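Local coordinates for protein beta-1,3-1,4-glucanase (Caldicellulosiruptor sp. F32, PDB 5H4R) that probably hydrolyses mixed-linkage beta-1,3-1,4-glucans such as lichenan, as a glycoside hydrolase of family 5 that binds cellotetraose in this engineered form, at residues A[346-349]-A[350-353]; A[385-388]-A[389-393]. The protein carries 1 engineered substitution. All coordinates share one frame; numbering follows the deposited sequence.

Contact 1: A[346-349]-A[350-353]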
# COMPACT_ATOMS: atom_id res chain seq x y z
N TYR A 346 -12.85 -10.83 0.62
CA TYR A 346 -11.45 -10.53 0.40
C TYR A 346 -10.69 -10.54 1.72
O TYR A 346 -9.63 -11.18 1.84
CB TYR A 346 -11.34 -9.19 -0.30
CG TYR A 346 -10.00 -8.84 -0.87
CD1 TYR A 346 -8.93 -8.50 -0.04
CD2 TYR A 346 -9.80 -8.78 -2.23
CE1 TYR A 346 -7.70 -8.14 -0.57
CE2 TYR A 346 -8.57 -8.43 -2.77
CZ TYR A 346 -7.53 -8.12 -1.93
OH TYR A 346 -6.32 -7.75 -2.45
N VAL A 347 -11.24 -9.88 2.75
CA VAL A 347 -10.57 -9.83 4.05
C VAL A 347 -10.49 -11.22 4.69
O VAL A 347 -9.46 -11.60 5.25
CB VAL A 347 -11.26 -8.80 4.96
CG1 VAL A 347 -10.73 -8.90 6.40
CG2 VAL A 347 -11.02 -7.42 4.43
N ARG A 348 -11.57 -12.01 4.63
CA ARG A 348 -11.49 -13.35 5.22
C ARG A 348 -10.52 -14.25 4.45
O ARG A 348 -9.74 -15.01 5.06
CB ARG A 348 -12.87 -14.00 5.27
CG ARG A 348 -12.86 -15.45 5.80
CD ARG A 348 -12.27 -15.58 7.18
NE ARG A 348 -11.92 -16.97 7.49
CZ ARG A 348 -11.01 -17.34 8.39
NH1 ARG A 348 -10.34 -16.44 9.08
NH2 ARG A 348 -10.75 -18.63 8.58
N ALA A 349 -10.59 -14.22 3.12
CA ALA A 349 -9.66 -15.01 2.32
C ALA A 349 -8.22 -14.69 2.71
O ALA A 349 -7.37 -15.59 2.82
CB ALA A 349 -9.88 -14.75 0.84
N ALA A 350 -7.90 -13.42 2.89
CA ALA A 350 -6.56 -13.03 3.29
C ALA A 350 -6.23 -13.53 4.69
O ALA A 350 -5.17 -14.12 4.94
CB ALA A 350 -6.44 -11.51 3.21
N ARG A 351 -7.14 -13.30 5.64
CA ARG A 351 -6.85 -13.66 7.02
C ARG A 351 -6.68 -15.15 7.17
O ARG A 351 -5.86 -15.62 7.96
CB ARG A 351 -7.96 -13.17 7.96
CG ARG A 351 -7.79 -13.65 9.42
CD ARG A 351 -6.46 -13.18 10.07
NE ARG A 351 -6.45 -11.73 10.05
CZ ARG A 351 -5.45 -10.96 9.66
NH1 ARG A 351 -4.26 -11.47 9.30
NH2 ARG A 351 -5.63 -9.64 9.66
N ALA A 352 -7.47 -15.93 6.43
CA ALA A 352 -7.34 -17.38 6.47
C ALA A 352 -5.95 -17.84 6.02
O ALA A 352 -5.52 -18.94 6.37
CB ALA A 352 -8.40 -18.03 5.58
N ARG A 353 -5.27 -17.02 5.23
CA ARG A 353 -3.93 -17.30 4.73
C ARG A 353 -2.87 -16.48 5.44
O ARG A 353 -1.73 -16.43 4.99
CB ARG A 353 -3.90 -17.05 3.23
CG ARG A 353 -4.74 -18.07 2.45
CD ARG A 353 -5.02 -17.54 1.08
NE ARG A 353 -5.78 -18.44 0.21
CZ ARG A 353 -7.11 -18.48 0.14
NH1 ARG A 353 -7.86 -17.71 0.91
NH2 ARG A 353 -7.71 -19.31 -0.70

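Contact 2: A[385-388]-A[389-393]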
# COMPACT_ATOMS: atom_id res chain seq x y z
N PRO A 385 -20.76 2.49 5.85
CA PRO A 385 -20.45 1.71 7.07
C PRO A 385 -20.63 0.21 6.86
O PRO A 385 -19.98 -0.59 7.56
CB PRO A 385 -21.44 2.27 8.10
CG PRO A 385 -22.57 2.81 7.29
CD PRO A 385 -21.95 3.33 6.01
N GLU A 386 -21.47 -0.19 5.91
CA GLU A 386 -21.67 -1.61 5.64
C GLU A 386 -20.40 -2.28 5.14
O GLU A 386 -20.14 -3.45 5.44
CB GLU A 386 -22.79 -1.80 4.64
CG GLU A 386 -24.13 -1.18 5.09
CD GLU A 386 -24.35 0.28 4.66
OE1 GLU A 386 -23.42 0.96 4.15
OE2 GLU A 386 -25.50 0.74 4.86
N ILE A 387 -19.62 -1.57 4.31
CA ILE A 387 -18.36 -2.12 3.81
C ILE A 387 -17.38 -2.24 4.97
O ILE A 387 -16.67 -3.23 5.10
CB ILE A 387 -17.80 -1.25 2.67
CG1 ILE A 387 -18.73 -1.28 1.45
CG2 ILE A 387 -16.40 -1.68 2.29
CD1 ILE A 387 -18.31 -0.39 0.26
N VAL A 388 -17.31 -1.21 5.82
CA VAL A 388 -16.41 -1.26 6.97
C VAL A 388 -16.78 -2.42 7.87
O VAL A 388 -15.93 -3.23 8.25
CB VAL A 388 -16.42 0.08 7.72
CG1 VAL A 388 -15.56 0.00 8.97
CG2 VAL A 388 -15.91 1.21 6.81
N SER A 389 -18.07 -2.55 8.19
CA SER A 389 -18.52 -3.62 9.07
C SER A 389 -18.25 -4.98 8.46
O SER A 389 -17.94 -5.95 9.18
CB SER A 389 -20.01 -3.47 9.37
OG SER A 389 -20.22 -2.33 10.16
N ALA A 390 -18.39 -5.09 7.14
CA ALA A 390 -18.11 -6.35 6.46
C ALA A 390 -16.66 -6.76 6.65
O ALA A 390 -16.37 -7.94 6.90
CB ALA A 390 -18.43 -6.22 4.96
N MET A 391 -15.75 -5.80 6.56
CA MET A 391 -14.34 -6.10 6.76
C MET A 391 -14.07 -6.43 8.21
O MET A 391 -13.31 -7.35 8.52
CB MET A 391 -13.49 -4.93 6.28
CG MET A 391 -13.65 -4.70 4.79
SD MET A 391 -12.44 -3.57 4.13
CE MET A 391 -13.00 -2.01 4.83
N MET A 392 -14.68 -5.68 9.13
CA MET A 392 -14.34 -5.87 10.54
C MET A 392 -14.79 -7.23 11.04
O MET A 392 -14.18 -7.77 11.98
CB MET A 392 -14.96 -4.75 11.37
CG MET A 392 -14.41 -3.41 11.05
SD MET A 392 -12.62 -3.35 11.28
CE MET A 392 -12.28 -1.87 10.33
N LYS A 393 -15.85 -7.77 10.45
CA LYS A 393 -16.35 -9.08 10.84
C LYS A 393 -15.29 -10.17 10.69
O LYS A 393 -15.27 -11.11 11.48
CB LYS A 393 -17.58 -9.43 10.01
CG LYS A 393 -18.23 -10.76 10.37
CD LYS A 393 -19.53 -10.93 9.58
CE LYS A 393 -20.19 -12.29 9.85
NZ LYS A 393 -20.57 -12.45 11.27

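Contact 1: A[346-349]-A[350-353]
Arg353 folds back over the last turn of helix 336-352 and gives its NH1 to the carbonyl oxygen of Ala349, at 2.9 Å between NH1 and O. The oxygen lies almost exactly in the guanidinium plane and meets it at the edge, whereas from the carbonyl's own standpoint the donor arrives from the flank, with a C=O...N angle of only 111°. CG stands anti to the carbonyl carbon (chi1 -68°) and the chain then runs extended as far as NE, which carries the guanidinium back along the helix to this oxygen. The backbone N of Arg353 bonds instead to Ala350 O, a tighter closing turn, while the carbonyls of Tyr346, Val347 and Arg348 keep the regular i to i+4 pattern: Tyr346 O takes Ala350 N, Val347 O takes Arg351 N, and Arg348 O takes Ala352 N at 2.8 Å. The remaining polar ends of Arg353 are also engaged, NE in a salt bridge with Asp309 of helix 298-316. With an alanine here, Ala349 O would probably lose its side-chain donor and Asp309 its cationic mate. On another side of the helix, Arg348 lays one guanidinium face over the methyl of Ala352, CB standing 3.8 Å above the plane and over its centre, while NH2 is satisfied by Ile30 O. Arg351 CG approaches the same guanidinium obliquely, 3.8 Å from Arg348 NH1; its own NE is bonded to Ala395 O and its NH2 to Thr356 OG1. Arg353 thus supplies a side-chain donor to a carbonyl of the last turn, at the C-terminal end of the helix in the beta-alpha-beta unit that joins strands 322-327 and 356-361 of the TIM barrel.

Contact 2: A[385-388]-A[389-393]
Val388 lays its CG1 methyl beside the terminal methyl of Met392 one turn further along helix 385-395, CG1 and CE standing 4.0 Å apart. The two side chains lie side by side and point the same way. The methionine is bent at its second torsion (chi2 -58°), so that SD swings off to the side and CE turns back to the valine. Its CG also rests 3.2 Å from Val388 O, the oxygen that accepts the backbone N of Met392 nearly in line with the carbonyl. One residue earlier the same spacing recurs with a different shape. Met391 is extended through chi2 and bends at its last torsion, and its CE approaches Ile387 CG2 at a looser 4.3 Å, while its CG lies against Ile387 O. The two i to i+4 pairs are therefore both apolar, and their surroundings overlap: Ile387 and Met391 both touch Trp359 of strand 356-361, Met391 and Met392 share Ile49, and Met392 also packs on Phe94. Beneath the side chains the backbone bonds follow the same spacing. Ser389 N reaches Pro385 O at 2.8 Å with an N-H...O angle of 166°, whereas Ala390 N sits above the carbonyl plane of Glu386 and meets its oxygen less straight, at 148°. Ser389 OG is also near Pro385 O, at 3.1 Å. The carboxylate of Glu386 turns to another partner, forming a salt bridge with Arg22, near the start of the modelled chain. Such i to i+4 pairing along a helix, with apolar residues on the buried side and polar ones toward its margins, is characteristic of an amphipathic helix, here the C-terminal one that packs against the outside of the TIM barrel after its eighth strand.

Both contacts are local, each between consecutive segments of a single helix, so neither closes a long loop, and they follow one another in series without nesting or crossing. Along the chain, contact 1 comes first, at the end of helix 336-352, the link between the seventh and eighth barrel strands. Strand 356-361 then completes the barrel, a short hairpin of strands 375-376 and 381-382 follows, and contact 2 opens the final helix, 385-395. With centres about 14 Å apart, the two meet where Val347 CG1 touches Met391 O at 3.7 Å. Packing thus joins these two helices on the outside of the barrel, and both helices also touch strand 356-361.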